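Local coordinates for protein beta-glucoside phosphorylase BglX (Unidentified, PDB 5VQE) that probably catalyses the phosphorolysis of beta-glucosides, as a glycoside hydrolase family 3 enzyme that binds 2-deoxy-2-fluoroglucose in its sugar pocket, at residues 427-432 and 446-450. Residues are numbered along the deposited sequence; the frame is centred on the assembly and turned at random.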
loop_
_atom_site.group_PDB
_atom_site.type_symbol
_atom_site.label_atom_id
_atom_site.label_comp_id
_atom_site.label_asym_id
_atom_site.label_seq_id
_atom_site.Cartn_x
_atom_site.Cartn_y
_atom_site.Cartn_z
ATOM N N TYR A 427 -3.460 21.975 -11.945
ATOM C CA TYR A 427 -2.888 22.190 -10.621
ATOM C C TYR A 427 -3.555 21.291 -9.592
ATOM O O TYR A 427 -4.788 21.203 -9.531
ATOM C CB TYR A 427 -3.004 23.659 -10.206
ATOM C CG TYR A 427 -2.190 24.581 -11.088
ATOM C CD1 TYR A 427 -0.810 24.494 -11.124
ATOM C CD2 TYR A 427 -2.806 25.533 -11.889
ATOM C CE1 TYR A 427 -0.066 25.328 -11.935
ATOM C CE2 TYR A 427 -2.066 26.371 -12.702
ATOM C CZ TYR A 427 -0.701 26.263 -12.723
ATOM O OH TYR A 427 0.032 27.103 -13.533
ATOM N N LEU A 428 -2.732 20.620 -8.795
ATOM C CA LEU A 428 -3.232 19.794 -7.707
ATOM C C LEU A 428 -4.052 20.629 -6.732
ATOM O O LEU A 428 -3.681 21.754 -6.386
ATOM C CB LEU A 428 -2.065 19.150 -6.962
ATOM C CG LEU A 428 -1.157 18.221 -7.756
ATOM C CD1 LEU A 428 0.163 18.037 -7.023
ATOM C CD2 LEU A 428 -1.829 16.884 -7.966
ATOM N N SER A 429 -5.167 20.062 -6.271
ATOM C CA SER A 429 -5.968 20.742 -5.261
ATOM C C SER A 429 -5.117 21.129 -4.056
ATOM O O SER A 429 -5.264 22.225 -3.503
ATOM C CB SER A 429 -7.132 19.845 -4.838
ATOM O OG SER A 429 -7.929 20.487 -3.861
ATOM N N GLU A 430 -4.197 20.256 -3.646
ATOM C CA GLU A 430 -3.411 20.545 -2.454
ATOM C C GLU A 430 -2.399 21.657 -2.704
ATOM O O GLU A 430 -2.048 22.394 -1.773
ATOM C CB GLU A 430 -2.710 19.279 -1.971
ATOM C CG GLU A 430 -3.641 18.274 -1.316
ATOM C CD GLU A 430 -4.520 17.549 -2.304
ATOM O OE1 GLU A 430 -4.161 17.475 -3.499
ATOM O OE2 GLU A 430 -5.583 17.060 -1.879
ATOM N N ALA A 431 -1.910 21.788 -3.942
ATOM C CA ALA A 431 -1.009 22.890 -4.258
ATOM C C ALA A 431 -1.768 24.208 -4.360
ATOM O O ALA A 431 -1.222 25.258 -4.004
ATOM C CB ALA A 431 -0.249 22.612 -5.554
ATOM N N ARG A 432 -3.014 24.175 -4.849
ATOM C CA ARG A 432 -3.857 25.368 -4.817
ATOM C C ARG A 432 -4.082 25.825 -3.382
ATOM O O ARG A 432 -3.961 27.016 -3.066
ATOM C CB ARG A 432 -5.200 25.095 -5.494
ATOM C CG ARG A 432 -5.155 24.958 -7.010
ATOM C CD ARG A 432 -6.579 24.958 -7.580
ATOM N NE ARG A 432 -6.625 24.648 -9.008
ATOM C CZ ARG A 432 -6.414 25.527 -9.987
ATOM N NH1 ARG A 432 -6.123 26.795 -9.714
ATOM N NH2 ARG A 432 -6.489 25.133 -11.253
ATOM N N HIS A 446 2.779 33.754 -7.551
ATOM C CA HIS A 446 2.372 33.389 -8.898
ATOM C C HIS A 446 2.862 31.986 -9.222
ATOM O O HIS A 446 3.906 31.546 -8.729
ATOM C CB HIS A 446 2.937 34.350 -9.952
ATOM C CG HIS A 446 2.379 35.734 -9.882
ATOM N ND1 HIS A 446 2.866 36.689 -9.016
ATOM C CD2 HIS A 446 1.381 36.329 -10.577
ATOM C CE1 HIS A 446 2.189 37.813 -9.181
ATOM N NE2 HIS A 446 1.283 37.620 -10.121
ATOM N N TRP A 447 2.098 31.285 -10.049
ATOM C CA TRP A 447 2.565 30.021 -10.596
ATOM C C TRP A 447 3.685 30.273 -11.603
ATOM O O TRP A 447 3.724 31.311 -12.268
ATOM C CB TRP A 447 1.440 29.275 -11.307
ATOM C CG TRP A 447 0.219 28.901 -10.496
ATOM C CD1 TRP A 447 -1.030 29.443 -10.611
ATOM C CD2 TRP A 447 0.115 27.865 -9.509
ATOM N NE1 TRP A 447 -1.898 28.823 -9.743
ATOM C CE2 TRP A 447 -1.221 27.851 -9.057
ATOM C CE3 TRP A 447 1.022 26.960 -8.954
ATOM C CZ2 TRP A 447 -1.669 26.971 -8.078
ATOM C CZ3 TRP A 447 0.573 26.084 -7.980
ATOM C CH2 TRP A 447 -0.759 26.098 -7.552
ATOM N N PHE A 448 4.579 29.289 -11.734
ATOM C CA PHE A 448 5.654 29.371 -12.720
ATOM C C PHE A 448 5.122 29.723 -14.098
ATOM O O PHE A 448 5.749 30.482 -14.847
ATOM C CB PHE A 448 6.392 28.038 -12.789
ATOM C CG PHE A 448 7.568 28.035 -13.728
ATOM C CD1 PHE A 448 7.458 27.497 -15.000
ATOM C CD2 PHE A 448 8.781 28.568 -13.337
ATOM C CE1 PHE A 448 8.543 27.490 -15.867
ATOM C CE2 PHE A 448 9.863 28.572 -14.195
ATOM C CZ PHE A 448 9.743 28.028 -15.462
ATOM N N GLU A 449 3.973 29.154 -14.458
ATOM C CA GLU A 449 3.424 29.314 -15.792
ATOM C C GLU A 449 2.933 30.733 -16.059
ATOM O O GLU A 449 2.744 31.092 -17.226
ATOM C CB GLU A 449 2.285 28.307 -15.990
ATOM C CG GLU A 449 2.736 26.825 -16.046
ATOM C CD GLU A 449 3.238 26.264 -14.709
ATOM O OE1 GLU A 449 2.739 26.675 -13.637
ATOM O OE2 GLU A 449 4.145 25.400 -14.737
ATOM N N GLU A 450 2.762 31.555 -15.020
ATOM C CA GLU A 450 2.151 32.872 -15.152
ATOM C C GLU A 450 3.143 33.995 -15.403
ATOM O O GLU A 450 2.713 35.106 -15.728
ATOM C CB GLU A 450 1.372 33.230 -13.882
ATOM C CG GLU A 450 0.210 32.339 -13.571
ATOM C CD GLU A 450 -0.572 32.832 -12.368
ATOM O OE1 GLU A 450 0.022 32.982 -11.275
ATOM O OE2 GLU A 450 -1.785 33.081 -12.527
#
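Y427 and W447 lay their rings one over the other where a beta-alpha-beta unit closes: strand 412-419 leads into helix 429-441, which returns to the edge strand 444-447, and the stack ties the approach to the helix to the end of that strand. The principle illustrated is that two aromatic side chains, reaching toward each other from facing backbones and overlapping, can bridge CA atoms that stay 9.5 Å apart at Y427 and W447. The phenol ring sits over the five-membered half of the indole, with centroids 3.8 Å apart and planes only 10° from parallel; Y427 CE1 approaches W447 CD2 to 3.5 Å. In W447, CG is anti to the carbonyl carbon (chi1 -60°), which sends the indole across toward the start of the helix. Its six-membered half reaches the first helical turn, where W447 CH2 lies 4.1 Å from A431 CB and R432 CG lies alongside W447 CZ2. L415 of the neighbouring strand touches the indole too, and K435, further along the helix, makes a cation-pi contact with it. A leucine here would probably lose the stack, leaving the Y427 ring without its flat partner and K435 without its pi surface.

One hydrogen bond crosses between the two segments, and a second steadies the strand end. In the latter, the backbone N of W447 donates to E450 OE1 (2.9 Å), tethering the strand to the 3-10 turn that follows. In the former, Y427 OH donates to E449 OE1 over 2.7 Å, meeting the oxygen on its anti side, 34° out of the carboxylate plane.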